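PDB 5WIX: p-47 protein from Clostridium botulinum E1 str. 'BoNT E Beluga', which is of unknown function but has the tubular lipid-binding (TULIP) domain fold of bactericidal/permeability-increasing protein, consistent with a role in binding lipids or other hydrophobic ligands. Local coordinates for residues Asn333-Thr338 against Ser355-Glu360; Asn284-Lys289 against Leu384-Asp389; Glu308-Lys313 against Ile337-Tyr342. All blocks are in the same frame, centred on the assembly; numbering follows the deposited sequence.

Interaction 1 of 3, residues Asn333-Thr338 against Ser355-Glu360; sequences NMECIT and STPIME
M334 and M359 lie side by side and point the same way, M334 SD 4.0 Å from M359 CG, on one face of the antiparallel hairpin formed by strands 328-343 and 348-363 in a sheet of this TULIP-like protein. They form a non-hydrogen-bonded pair, and both reach R388 of helix 370-390, which packs against this face. The other face carries N333, E335 and I337, each in a hydrogen-bonded pair with E360, I358 and S355 respectively. The E335-I358 pair meets through its CB atoms, 3.7 Å apart. With CG anti to the backbone N (chi1 -177°) and the chain extended, E335 crosses the P357 ring at about a right angle and places OE2 3.2 Å from P357 CG.

Between E335 and I337 the register slips by one residue, a beta bulge located where P357 turns the chain through a corner. P357 has no N-H to offer E335 O, which instead accepts from I358 N at 3.3 Å. Across the bulge C336 SG lies 3.7 Å from T356 CG2, on the methionine side. At the far end S355 OG lies beside the I337 side chain, and the two backbones exchange bonds, I337 N to S355 O at 3.0 Å and S355 N to I337 O at 3.3 Å.

Interaction 2 of 3, residues Asn284-Lys289 against Leu384-Asp389; sequences NWYGIK and LKSFRD
The indole of W285 has a different ring on each face. F387 comes over one face with its CD1-CE1 edge, and on the opposite face lies Y286, the next residue in the chain, offset toward the rim. The F387 contact is a T-shaped (edge-to-face) pair: the F387 ring centroid is 4.5 Å from that of the six-membered indole ring, the planes meet at 72°, and F387 CE1 comes within 3.4 Å of W285 CD2. This aromatic cluster joins the loop before strand 288-290 to helix 370-390, a helix packed against a sheet in the TULIP-like fold.

S386, the residue before F387 on the helix, meets the indole at its edge. W285 NE1 donates to S386 OG over 2.9 Å; the bond is bent to 144° at the hydrogen, and OG lies 17° out of the ring plane. Thus the indole nitrogen has an acceptor although the tryptophan is buried, and the polar edge and one face are both held by consecutive helical residues. W285 CG is anti to the backbone N (chi1 -156°), which carries the ring from the loop toward the helix.

F387 also touches I299 of strand 293-307 and both L332 and M334 of strand 328-343, so the ring that meets W285 is wedged between the helix and the sheet. I288 also reaches the serine, its CD1 3.8 Å from S386 CB. Y286 brings its hydroxyl to the same residue, Y286 OH lying 2.8 Å from S386 OG.

Interaction 3 of 3, residues Glu308-Lys313 against Ile337-Tyr342; sequences EGNKLK and ITKFIY
Three backbone hydrogen bonds join N310 and L312 to T338 and F340. L312 and T338 exchange a reciprocal pair, L312 N to T338 O at 2.6 Å and T338 N to L312 O at 2.7 Å. F340 N then donates to N310 O over 2.9 Å, nearly straight at 166°, extending the pairing into the turn.

Within 308-313, K311 NZ donates to N310 OD1 at 3.1 Å in the carbonyl plane and makes a weak, salt-bridged bond to E308 OE1. The bend at chi4 (61°) turns the ammonium back toward these two acceptors. The N310 amide crosses the extended chain of K339 obliquely, ND2 3.6 Å from K339 CE.

Packing divides between the two faces. On the lysine side, K313 and I337 lie alongside each other, pointing the same way, with K313 CD 3.6 Å from I337 CD1. On the other side T338 OG1 sits 3.2 Å from L312 CB; both residues are buried and also touch M304 of strand 293-307. The F340 side chain leads away from 308-313 and packs on I420 and L422 of strand 414-422, which belongs to another sheet. The arrangement is that of neighbouring antiparallel strands of a beta hairpin, 311-322 with 328-343, in the antiparallel sheet of a TULIP-like domain.

All three contacts reach one antiparallel sheet. Interactions 1 and 3 share strand 328-343, including I337 and T338: interaction 3 pairs it with strand 311-322 and interaction 1 with strand 348-363, so three strands run consecutively across the sheet. Their centres are 14 Å apart. Interaction 2, also 14 Å from interaction 1 but 22 Å from interaction 3, brings in helix 370-390, which follows strand 348-363. Interactions 1 and 2 touch through this helix, T356 CG2 packing on R388 CD. Since interaction 2 joins residues 284-289 to 384-389, the chain between them contains both hairpin contacts, and the helix lies with one side on their sheet and another on the 284-289 loop.

Interaction 1 of 3, residues Asn333-Thr338 against Ser355-Glu360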
ATOM      1  N   ASN A 333     -11.661  23.603 -26.372  1.00109.37           N
ATOM      2  CA  ASN A 333     -10.485  23.414 -25.505  1.00100.71           C
ATOM      3  C   ASN A 333     -10.797  23.659 -24.028  1.00 93.59           C
ATOM      4  O   ASN A 333     -11.315  24.717 -23.672  1.00105.77           O
ATOM      5  CB  ASN A 333      -9.341  24.342 -25.919  1.00 96.85           C
ATOM      6  CG  ASN A 333      -8.772  24.012 -27.290  1.00112.70           C
ATOM      7  OD1 ASN A 333      -7.673  23.459 -27.400  1.00107.31           O
ATOM      8  ND2 ASN A 333      -9.509  24.368 -28.349  1.00114.06           N
ATOM      9  N   MET A 334     -10.466  22.698 -23.167  1.00 95.23           N
ATOM     10  CA  MET A 334     -10.623  22.889 -21.721  1.00 86.16           C
ATOM     11  C   MET A 334      -9.378  22.526 -20.905  1.00 80.63           C
ATOM     12  O   MET A 334      -8.679  21.565 -21.216  1.00 85.79           O
ATOM     13  CB  MET A 334     -11.809  22.072 -21.200  1.00 71.63           C
ATOM     14  CG  MET A 334     -12.156  22.354 -19.760  1.00 63.76           C
ATOM     15  SD  MET A 334     -13.754  21.682 -19.271  1.00 89.87           S
ATOM     16  CE  MET A 334     -13.320  19.956 -19.326  1.00 53.18           C
ATOM     17  N   GLU A 335      -9.099  23.317 -19.872  1.00 92.47           N
ATOM     18  CA  GLU A 335      -8.228  22.876 -18.777  1.00 91.63           C
ATOM     19  C   GLU A 335      -9.014  22.972 -17.477  1.00 90.11           C
ATOM     20  O   GLU A 335      -9.629  24.004 -17.191  1.00 97.27           O
ATOM     21  CB  GLU A 335      -6.944  23.695 -18.675  1.00 92.93           C
ATOM     22  CG  GLU A 335      -6.003  23.172 -17.571  1.00111.32           C
ATOM     23  CD  GLU A 335      -4.774  24.047 -17.317  1.00114.70           C
ATOM     24  OE1 GLU A 335      -3.644  23.506 -17.290  1.00116.80           O
ATOM     25  OE2 GLU A 335      -4.934  25.268 -17.120  1.00122.45           O
ATOM     26  N   CYS A 336      -9.000  21.899 -16.691  1.00 76.46           N
ATOM     27  CA  CYS A 336      -9.880  21.815 -15.526  1.00 84.00           C
ATOM     28  C   CYS A 336      -9.280  21.002 -14.389  1.00 87.93           C
ATOM     29  O   CYS A 336      -9.117  19.776 -14.492  1.00 82.84           O
ATOM     30  CB  CYS A 336     -11.231  21.212 -15.923  1.00 67.30           C
ATOM     31  SG  CYS A 336     -12.381  21.004 -14.542  1.00 83.00           S
ATOM     32  N   ILE A 337      -8.980  21.706 -13.301  1.00 87.10           N
ATOM     33  CA  ILE A 337      -8.414  21.129 -12.090  1.00 66.78           C
ATOM     34  C   ILE A 337      -9.487  20.523 -11.180  1.00 70.74           C
ATOM     35  O   ILE A 337     -10.430  21.212 -10.779  1.00 70.83           O
ATOM     36  CB  ILE A 337      -7.666  22.190 -11.319  1.00 82.55           C
ATOM     37  CG1 ILE A 337      -6.815  23.035 -12.273  1.00 77.98           C
ATOM     38  CG2 ILE A 337      -6.853  21.551 -10.201  1.00105.41           C
ATOM     39  CD1 ILE A 337      -5.709  22.273 -12.935  1.00 78.25           C
ATOM     40  N   THR A 338      -9.357  19.239 -10.857  1.00 71.23           N
ATOM     41  CA  THR A 338     -10.243  18.629  -9.872  1.00 78.57           C
ATOM     42  C   THR A 338      -9.429  18.227  -8.654  1.00 85.70           C
ATOM     43  O   THR A 338      -8.208  18.095  -8.754  1.00 79.05           O
ATOM     44  CB  THR A 338     -10.966  17.411 -10.422  1.00 73.50           C
ATOM     45  OG1 THR A 338      -9.996  16.460 -10.873  1.00 84.51           O
ATOM     46  CG2 THR A 338     -11.811  17.812 -11.583  1.00 84.86           C
ATOM     47  N   SER A 355     -10.999  24.392 -10.189  1.00 88.59           N
ATOM     48  CA  SER A 355     -10.952  25.552 -11.062  1.00 90.91           C
ATOM     49  C   SER A 355     -11.159  25.176 -12.514  1.00101.40           C
ATOM     50  O   SER A 355     -10.887  24.050 -12.929  1.00105.28           O
ATOM     51  CB  SER A 355      -9.613  26.257 -10.921  1.00 83.80           C
ATOM     52  OG  SER A 355      -8.602  25.486 -11.544  1.00 78.59           O
ATOM     53  N   THR A 356     -11.617  26.133 -13.298  1.00 99.03           N
ATOM     54  CA  THR A 356     -11.658  25.928 -14.728  1.00 99.39           C
ATOM     55  C   THR A 356     -10.876  27.052 -15.363  1.00 96.58           C
ATOM     56  O   THR A 356     -11.448  28.051 -15.811  1.00 97.44           O
ATOM     57  CB  THR A 356     -13.092  25.862 -15.259  1.00 99.47           C
ATOM     58  OG1 THR A 356     -13.926  26.749 -14.505  1.00108.69           O
ATOM     59  CG2 THR A 356     -13.604  24.469 -15.078  1.00 86.56           C
ATOM     60  N   PRO A 357      -9.545  26.896 -15.378  1.00102.80           N
ATOM     61  CA  PRO A 357      -8.696  27.963 -15.915  1.00104.97           C
ATOM     62  C   PRO A 357      -8.820  28.114 -17.432  1.00 99.89           C
ATOM     63  O   PRO A 357      -8.407  29.144 -17.955  1.00115.89           O
ATOM     64  CB  PRO A 357      -7.274  27.538 -15.498  1.00 91.50           C
ATOM     65  CG  PRO A 357      -7.349  26.109 -15.140  1.00 86.05           C
ATOM     66  CD  PRO A 357      -8.770  25.811 -14.746  1.00101.01           C
ATOM     67  N   ILE A 358      -9.399  27.132 -18.118  1.00101.33           N
ATOM     68  CA  ILE A 358      -9.640  27.243 -19.562  1.00104.32           C
ATOM     69  C   ILE A 358     -10.967  26.626 -19.992  1.00100.06           C
ATOM     70  O   ILE A 358     -11.193  25.430 -19.803  1.00 98.00           O
ATOM     71  CB  ILE A 358      -8.522  26.560 -20.388  1.00 99.90           C
ATOM     72  CG1 ILE A 358      -7.211  27.355 -20.317  1.00 83.22           C
ATOM     73  CG2 ILE A 358      -8.958  26.395 -21.835  1.00 82.50           C
ATOM     74  CD1 ILE A 358      -6.034  26.659 -21.002  1.00 82.15           C
ATOM     75  N   MET A 359     -11.845  27.443 -20.564  1.00104.27           N
ATOM     76  CA  MET A 359     -13.011  26.925 -21.278  1.00 95.59           C
ATOM     77  C   MET A 359     -13.230  27.739 -22.542  1.00104.35           C
ATOM     78  O   MET A 359     -14.016  28.685 -22.565  1.00114.60           O
ATOM     79  CB  MET A 359     -14.263  26.934 -20.404  1.00 70.95           C
ATOM     80  CG  MET A 359     -14.617  25.548 -19.913  1.00 63.21           C
ATOM     81  SD  MET A 359     -16.259  25.452 -19.191  1.00109.48           S
ATOM     82  CE  MET A 359     -16.285  26.940 -18.182  1.00 90.73           C
ATOM     83  N   GLU A 360     -12.521  27.347 -23.594  1.00103.01           N
ATOM     84  CA  GLU A 360     -12.437  28.132 -24.813  1.00101.00           C
ATOM     85  C   GLU A 360     -13.241  27.512 -25.947  1.00105.74           C
ATOM     86  O   GLU A 360     -12.869  26.473 -26.503  1.00 96.19           O
ATOM     87  CB  GLU A 360     -10.977  28.281 -25.223  1.00 98.85           C
ATOM     88  CG  GLU A 360     -10.712  29.410 -26.183  1.00112.95           C
ATOM     89  CD  GLU A 360      -9.306  29.358 -26.750  1.00133.61           C
ATOM     90  OE1 GLU A 360      -8.363  29.015 -25.992  1.00132.94           O
ATOM     91  OE2 GLU A 360      -9.152  29.647 -27.960  1.00143.97           O
TER

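Interaction 2 of 3, residues Asn284-Lys289 against Leu384-Asp389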
ATOM      1  N   ASN A 284     -15.997   9.302 -28.043  1.00 64.28           N
ATOM      2  CA  ASN A 284     -17.291   9.741 -28.580  1.00 58.26           C
ATOM      3  C   ASN A 284     -18.262  10.141 -27.478  1.00 58.68           C
ATOM      4  O   ASN A 284     -18.860   9.285 -26.795  1.00 60.41           O
ATOM      5  CB  ASN A 284     -17.895   8.650 -29.461  1.00 53.22           C
ATOM      6  CG  ASN A 284     -16.951   8.228 -30.582  1.00 64.63           C
ATOM      7  OD1 ASN A 284     -16.440   9.059 -31.338  1.00 57.53           O
ATOM      8  ND2 ASN A 284     -16.693   6.926 -30.671  1.00 57.65           N
ATOM      9  N   TRP A 285     -18.404  11.449 -27.287  1.00 48.70           N
ATOM     10  CA  TRP A 285     -19.286  11.938 -26.237  1.00 57.88           C
ATOM     11  C   TRP A 285     -20.724  11.519 -26.486  1.00 59.93           C
ATOM     12  O   TRP A 285     -21.128  11.223 -27.617  1.00 74.25           O
ATOM     13  CB  TRP A 285     -19.214  13.450 -26.125  1.00 53.07           C
ATOM     14  CG  TRP A 285     -19.608  13.944 -24.795  1.00 67.10           C
ATOM     15  CD1 TRP A 285     -20.803  14.486 -24.440  1.00 81.50           C
ATOM     16  CD2 TRP A 285     -18.801  13.944 -23.620  1.00 75.11           C
ATOM     17  NE1 TRP A 285     -20.795  14.835 -23.110  1.00 73.66           N
ATOM     18  CE2 TRP A 285     -19.573  14.512 -22.583  1.00 79.01           C
ATOM     19  CE3 TRP A 285     -17.502  13.520 -23.340  1.00 64.77           C
ATOM     20  CZ2 TRP A 285     -19.091  14.661 -21.292  1.00 71.86           C
ATOM     21  CZ3 TRP A 285     -17.027  13.667 -22.058  1.00 75.35           C
ATOM     22  CH2 TRP A 285     -17.820  14.235 -21.047  1.00 72.13           C
ATOM     23  N   TYR A 286     -21.501  11.501 -25.418  1.00 66.02           N
ATOM     24  CA  TYR A 286     -22.914  11.203 -25.548  1.00 61.32           C
ATOM     25  C   TYR A 286     -23.688  12.416 -26.090  1.00 60.97           C
ATOM     26  O   TYR A 286     -23.175  13.529 -26.122  1.00 56.08           O
ATOM     27  CB  TYR A 286     -23.478  10.736 -24.203  1.00 62.58           C
ATOM     28  CG  TYR A 286     -23.483  11.774 -23.107  1.00 60.64           C
ATOM     29  CD1 TYR A 286     -24.549  12.649 -22.963  1.00 62.28           C
ATOM     30  CD2 TYR A 286     -22.428  11.865 -22.196  1.00 66.08           C
ATOM     31  CE1 TYR A 286     -24.568  13.597 -21.949  1.00 87.53           C
ATOM     32  CE2 TYR A 286     -22.439  12.809 -21.171  1.00 63.23           C
ATOM     33  CZ  TYR A 286     -23.510  13.669 -21.050  1.00 74.70           C
ATOM     34  OH  TYR A 286     -23.538  14.623 -20.050  1.00 70.32           O
ATOM     35  N   GLY A 287     -24.926  12.199 -26.520  1.00 61.91           N
ATOM     36  CA  GLY A 287     -25.671  13.266 -27.154  1.00 52.10           C
ATOM     37  C   GLY A 287     -26.226  14.344 -26.221  1.00 53.91           C
ATOM     38  O   GLY A 287     -26.924  14.027 -25.247  1.00 58.23           O
ATOM     39  N   ILE A 288     -25.951  15.614 -26.555  1.00 45.26           N
ATOM     40  CA  ILE A 288     -26.496  16.796 -25.864  1.00 65.37           C
ATOM     41  C   ILE A 288     -27.536  17.551 -26.693  1.00 69.67           C
ATOM     42  O   ILE A 288     -27.218  17.993 -27.792  1.00 73.29           O
ATOM     43  CB  ILE A 288     -25.395  17.828 -25.537  1.00 65.84           C
ATOM     44  CG1 ILE A 288     -24.266  17.194 -24.727  1.00 44.92           C
ATOM     45  CG2 ILE A 288     -25.973  19.014 -24.793  1.00 54.77           C
ATOM     46  CD1 ILE A 288     -22.951  17.935 -24.916  1.00 63.54           C
ATOM     47  N   LYS A 289     -28.743  17.746 -26.159  1.00 67.96           N
ATOM     48  CA  LYS A 289     -29.801  18.457 -26.894  1.00 53.58           C
ATOM     49  C   LYS A 289     -29.832  19.956 -26.651  1.00 64.84           C
ATOM     50  O   LYS A 289     -30.141  20.437 -25.560  1.00 72.35           O
ATOM     51  CB  LYS A 289     -31.177  17.902 -26.561  1.00 61.95           C
ATOM     52  CG  LYS A 289     -32.296  18.605 -27.285  1.00 71.94           C
ATOM     53  CD  LYS A 289     -33.569  17.766 -27.224  1.00 76.08           C
ATOM     54  CE  LYS A 289     -34.828  18.616 -27.263  1.00 78.62           C
ATOM     55  NZ  LYS A 289     -35.993  17.738 -26.972  1.00 91.78           N
ATOM     56  N   LEU A 384     -18.674  21.845 -23.422  1.00 82.72           N
ATOM     57  CA  LEU A 384     -17.592  22.059 -22.464  1.00 76.06           C
ATOM     58  C   LEU A 384     -18.090  21.788 -21.043  1.00 79.16           C
ATOM     59  O   LEU A 384     -17.419  21.110 -20.242  1.00 73.70           O
ATOM     60  CB  LEU A 384     -17.038  23.476 -22.590  1.00 66.10           C
ATOM     61  CG  LEU A 384     -16.154  23.714 -23.822  1.00 78.48           C
ATOM     62  CD1 LEU A 384     -15.660  25.162 -23.919  1.00 75.38           C
ATOM     63  CD2 LEU A 384     -14.972  22.746 -23.813  1.00 82.50           C
ATOM     64  N   LYS A 385     -19.283  22.292 -20.745  1.00 67.70           N
ATOM     65  CA  LYS A 385     -19.890  22.040 -19.450  1.00 64.19           C
ATOM     66  C   LYS A 385     -20.021  20.545 -19.248  1.00 67.84           C
ATOM     67  O   LYS A 385     -19.595  20.020 -18.224  1.00 83.49           O
ATOM     68  CB  LYS A 385     -21.239  22.761 -19.335  1.00 50.73           C
ATOM     69  CG  LYS A 385     -21.060  24.293 -19.366  1.00 77.00           C
ATOM     70  CD  LYS A 385     -22.361  25.079 -19.173  1.00 74.36           C
ATOM     71  CE  LYS A 385     -22.092  26.595 -19.111  1.00 74.20           C
ATOM     72  NZ  LYS A 385     -23.346  27.389 -18.913  1.00 73.35           N
ATOM     73  N   SER A 386     -20.549  19.863 -20.254  1.00 81.85           N
ATOM     74  CA  SER A 386     -20.722  18.424 -20.169  1.00 79.89           C
ATOM     75  C   SER A 386     -19.430  17.737 -19.763  1.00 67.69           C
ATOM     76  O   SER A 386     -19.457  16.844 -18.929  1.00 81.79           O
ATOM     77  CB  SER A 386     -21.211  17.849 -21.500  1.00 67.92           C
ATOM     78  OG  SER A 386     -22.064  16.733 -21.261  1.00 57.91           O
ATOM     79  N   PHE A 387     -18.315  18.178 -20.348  1.00 57.03           N
ATOM     80  CA  PHE A 387     -16.995  17.601 -20.088  1.00 71.54           C
ATOM     81  C   PHE A 387     -16.580  17.739 -18.619  1.00 74.46           C
ATOM     82  O   PHE A 387     -16.443  16.750 -17.877  1.00 54.28           O
ATOM     83  CB  PHE A 387     -15.935  18.278 -20.954  1.00 69.94           C
ATOM     84  CG  PHE A 387     -16.098  18.050 -22.417  1.00 80.68           C
ATOM     85  CD1 PHE A 387     -16.919  17.040 -22.894  1.00 84.05           C
ATOM     86  CD2 PHE A 387     -15.409  18.847 -23.327  1.00 86.87           C
ATOM     87  CE1 PHE A 387     -17.055  16.838 -24.254  1.00 87.41           C
ATOM     88  CE2 PHE A 387     -15.538  18.651 -24.690  1.00 69.60           C
ATOM     89  CZ  PHE A 387     -16.359  17.648 -25.154  1.00 76.00           C
ATOM     90  N   ARG A 388     -16.355  18.991 -18.237  1.00 67.02           N
ATOM     91  CA  ARG A 388     -16.127  19.351 -16.854  1.00 75.32           C
ATOM     92  C   ARG A 388     -17.012  18.563 -15.889  1.00 77.21           C
ATOM     93  O   ARG A 388     -16.520  17.914 -14.976  1.00 77.62           O
ATOM     94  CB  ARG A 388     -16.359  20.846 -16.657  1.00 74.55           C
ATOM     95  CG  ARG A 388     -16.394  21.237 -15.204  1.00 78.42           C
ATOM     96  CD  ARG A 388     -16.523  22.719 -15.034  1.00 76.24           C
ATOM     97  NE  ARG A 388     -17.839  23.170 -15.438  1.00 94.42           N
ATOM     98  CZ  ARG A 388     -18.142  24.436 -15.693  1.00106.37           C
ATOM     99  NH1 ARG A 388     -17.204  25.380 -15.592  1.00 85.28           N
ATOM    100  NH2 ARG A 388     -19.385  24.749 -16.059  1.00115.14           N
ATOM    101  N   ASP A 389     -18.315  18.590 -16.123  1.00 69.50           N
ATOM    102  CA  ASP A 389     -19.263  17.919 -15.242  1.00 75.04           C
ATOM    103  C   ASP A 389     -18.883  16.443 -15.001  1.00 72.94           C
ATOM    104  O   ASP A 389     -19.157  15.891 -13.921  1.00 66.90           O
ATOM    105  CB  ASP A 389     -20.691  18.028 -15.816  1.00 86.11           C
ATOM    106  CG  ASP A 389     -21.351  19.385 -15.530  1.00 87.29           C
ATOM    107  OD1 ASP A 389     -20.637  20.416 -15.413  1.00 82.21           O
ATOM    108  OD2 ASP A 389     -22.602  19.413 -15.425  1.00 89.38           O
TER

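Interaction 3 of 3, residues Glu308-Lys313 against Ile337-Tyr342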
ATOM      1  N   GLU A 308       0.129  18.969  -7.980  1.00 82.09           N
ATOM      2  CA  GLU A 308       0.195  19.510  -6.613  1.00 85.80           C
ATOM      3  C   GLU A 308      -0.241  18.500  -5.540  1.00 79.81           C
ATOM      4  O   GLU A 308      -0.921  18.876  -4.580  1.00 77.46           O
ATOM      5  CB  GLU A 308      -0.657  20.791  -6.483  1.00 91.53           C
ATOM      6  CG  GLU A 308       0.069  22.094  -6.878  1.00 98.40           C
ATOM      7  CD  GLU A 308      -0.848  23.319  -6.936  1.00108.66           C
ATOM      8  OE1 GLU A 308      -1.987  23.253  -6.411  1.00108.35           O
ATOM      9  OE2 GLU A 308      -0.423  24.349  -7.521  1.00110.52           O
ATOM     10  N   GLY A 309       0.132  17.230  -5.713  1.00 73.12           N
ATOM     11  CA  GLY A 309      -0.128  16.209  -4.708  1.00 70.19           C
ATOM     12  C   GLY A 309      -1.516  15.593  -4.670  1.00 78.64           C
ATOM     13  O   GLY A 309      -1.653  14.381  -4.867  1.00 78.06           O
ATOM     14  N   ASN A 310      -2.543  16.409  -4.411  1.00 75.44           N
ATOM     15  CA  ASN A 310      -3.907  15.892  -4.242  1.00 75.01           C
ATOM     16  C   ASN A 310      -4.915  16.369  -5.315  1.00 80.44           C
ATOM     17  O   ASN A 310      -6.115  16.058  -5.242  1.00 59.77           O
ATOM     18  CB  ASN A 310      -4.437  16.254  -2.848  1.00 64.34           C
ATOM     19  CG  ASN A 310      -4.657  17.757  -2.662  1.00 85.36           C
ATOM     20  OD1 ASN A 310      -4.029  18.585  -3.332  1.00 78.61           O
ATOM     21  ND2 ASN A 310      -5.549  18.112  -1.732  1.00 90.70           N
ATOM     22  N   LYS A 311      -4.432  17.114  -6.308  1.00 70.16           N
ATOM     23  CA  LYS A 311      -5.312  17.612  -7.374  1.00 82.19           C
ATOM     24  C   LYS A 311      -5.042  16.952  -8.754  1.00 86.49           C
ATOM     25  O   LYS A 311      -3.905  16.572  -9.071  1.00 81.63           O
ATOM     26  CB  LYS A 311      -5.188  19.147  -7.494  1.00 87.05           C
ATOM     27  CG  LYS A 311      -5.412  19.950  -6.186  1.00 79.27           C
ATOM     28  CD  LYS A 311      -5.016  21.435  -6.359  1.00 75.61           C
ATOM     29  CE  LYS A 311      -4.796  22.160  -5.030  1.00 97.66           C
ATOM     30  NZ  LYS A 311      -3.695  21.576  -4.174  1.00 95.46           N
ATOM     31  N   LEU A 312      -6.093  16.820  -9.564  1.00 86.04           N
ATOM     32  CA  LEU A 312      -5.963  16.349 -10.953  1.00 82.20           C
ATOM     33  C   LEU A 312      -6.110  17.501 -11.951  1.00 75.72           C
ATOM     34  O   LEU A 312      -7.065  18.281 -11.881  1.00 74.00           O
ATOM     35  CB  LEU A 312      -7.004  15.270 -11.256  1.00 73.30           C
ATOM     36  CG  LEU A 312      -6.912  14.029 -10.372  1.00 75.21           C
ATOM     37  CD1 LEU A 312      -8.267  13.436 -10.276  1.00 96.13           C
ATOM     38  CD2 LEU A 312      -5.951  13.009 -10.954  1.00 69.80           C
ATOM     39  N   LYS A 313      -5.137  17.614 -12.849  1.00 78.54           N
ATOM     40  CA  LYS A 313      -5.144  18.616 -13.913  1.00 85.85           C
ATOM     41  C   LYS A 313      -5.604  17.941 -15.191  1.00 90.06           C
ATOM     42  O   LYS A 313      -4.919  17.062 -15.721  1.00 83.61           O
ATOM     43  CB  LYS A 313      -3.746  19.236 -14.103  1.00 88.73           C
ATOM     44  CG  LYS A 313      -3.628  20.279 -15.231  1.00 89.83           C
ATOM     45  CD  LYS A 313      -2.743  21.480 -14.801  1.00 95.48           C
ATOM     46  CE  LYS A 313      -1.308  21.388 -15.311  1.00 99.22           C
ATOM     47  NZ  LYS A 313      -0.430  22.471 -14.768  1.00 99.62           N
ATOM     48  N   ILE A 337      -8.980  21.706 -13.301  1.00 87.10           N
ATOM     49  CA  ILE A 337      -8.414  21.129 -12.090  1.00 66.78           C
ATOM     50  C   ILE A 337      -9.487  20.523 -11.180  1.00 70.74           C
ATOM     51  O   ILE A 337     -10.430  21.212 -10.779  1.00 70.83           O
ATOM     52  CB  ILE A 337      -7.666  22.190 -11.319  1.00 82.55           C
ATOM     53  CG1 ILE A 337      -6.815  23.035 -12.273  1.00 77.98           C
ATOM     54  CG2 ILE A 337      -6.853  21.551 -10.201  1.00105.41           C
ATOM     55  CD1 ILE A 337      -5.709  22.273 -12.935  1.00 78.25           C
ATOM     56  N   THR A 338      -9.357  19.239 -10.857  1.00 71.23           N
ATOM     57  CA  THR A 338     -10.243  18.629  -9.872  1.00 78.57           C
ATOM     58  C   THR A 338      -9.429  18.227  -8.654  1.00 85.70           C
ATOM     59  O   THR A 338      -8.208  18.095  -8.754  1.00 79.05           O
ATOM     60  CB  THR A 338     -10.966  17.411 -10.422  1.00 73.50           C
ATOM     61  OG1 THR A 338      -9.996  16.460 -10.873  1.00 84.51           O
ATOM     62  CG2 THR A 338     -11.811  17.812 -11.583  1.00 84.86           C
ATOM     63  N   LYS A 339     -10.108  18.018  -7.523  1.00 73.92           N
ATOM     64  CA  LYS A 339      -9.437  17.819  -6.234  1.00 76.18           C
ATOM     65  C   LYS A 339      -9.923  16.615  -5.426  1.00 75.78           C
ATOM     66  O   LYS A 339     -11.123  16.406  -5.273  1.00 75.84           O
ATOM     67  CB  LYS A 339      -9.590  19.078  -5.374  1.00 87.27           C
ATOM     68  CG  LYS A 339      -8.977  18.979  -3.991  1.00 92.90           C
ATOM     69  CD  LYS A 339      -9.239  20.239  -3.156  1.00110.06           C
ATOM     70  CE  LYS A 339      -8.488  20.193  -1.808  1.00119.37           C
ATOM     71  NZ  LYS A 339      -8.716  21.392  -0.943  1.00121.01           N
ATOM     72  N   PHE A 340      -8.979  15.849  -4.884  1.00 81.17           N
ATOM     73  CA  PHE A 340      -9.286  14.733  -3.996  1.00 72.96           C
ATOM     74  C   PHE A 340     -10.034  15.227  -2.772  1.00 69.92           C
ATOM     75  O   PHE A 340      -9.787  16.325  -2.292  1.00 86.91           O
ATOM     76  CB  PHE A 340      -8.000  14.020  -3.584  1.00 70.73           C
ATOM     77  CG  PHE A 340      -8.182  12.993  -2.499  1.00 73.42           C
ATOM     78  CD1 PHE A 340      -8.503  11.681  -2.813  1.00 68.51           C
ATOM     79  CD2 PHE A 340      -7.986  13.327  -1.168  1.00 87.26           C
ATOM     80  CE1 PHE A 340      -8.653  10.730  -1.815  1.00 72.87           C
ATOM     81  CE2 PHE A 340      -8.127  12.382  -0.169  1.00 91.87           C
ATOM     82  CZ  PHE A 340      -8.459  11.085  -0.490  1.00 88.15           C
ATOM     83  N   ILE A 341     -10.949  14.406  -2.275  1.00 67.64           N
ATOM     84  CA  ILE A 341     -11.840  14.782  -1.180  1.00 58.75           C
ATOM     85  C   ILE A 341     -12.145  13.543  -0.374  1.00 76.47           C
ATOM     86  O   ILE A 341     -12.616  12.538  -0.915  1.00 81.22           O
ATOM     87  CB  ILE A 341     -13.171  15.399  -1.685  1.00 65.82           C
ATOM     88  CG1 ILE A 341     -12.989  16.879  -2.009  1.00 61.10           C
ATOM     89  CG2 ILE A 341     -14.296  15.222  -0.643  1.00 59.03           C
ATOM     90  CD1 ILE A 341     -12.585  17.668  -0.818  1.00 68.46           C
ATOM     91  N   TYR A 342     -11.882  13.584   0.922  1.00 78.39           N
ATOM     92  CA  TYR A 342     -12.173  12.397   1.691  1.00 61.79           C
ATOM     93  C   TYR A 342     -13.186  12.665   2.781  1.00 70.23           C
ATOM     94  O   TYR A 342     -13.120  13.662   3.500  1.00 90.37           O
ATOM     95  CB  TYR A 342     -10.907  11.814   2.268  1.00 61.38           C
ATOM     96  CG  TYR A 342     -11.173  10.610   3.135  1.00 87.74           C
ATOM     97  CD1 TYR A 342     -11.616   9.410   2.584  1.00 83.67           C
ATOM     98  CD2 TYR A 342     -10.986  10.673   4.510  1.00 91.88           C
ATOM     99  CE1 TYR A 342     -11.858   8.312   3.381  1.00 83.45           C
ATOM    100  CE2 TYR A 342     -11.226   9.588   5.307  1.00 89.03           C
ATOM    101  CZ  TYR A 342     -11.658   8.408   4.744  1.00 91.23           C
ATOM    102  OH  TYR A 342     -11.895   7.327   5.558  1.00101.74           O
TER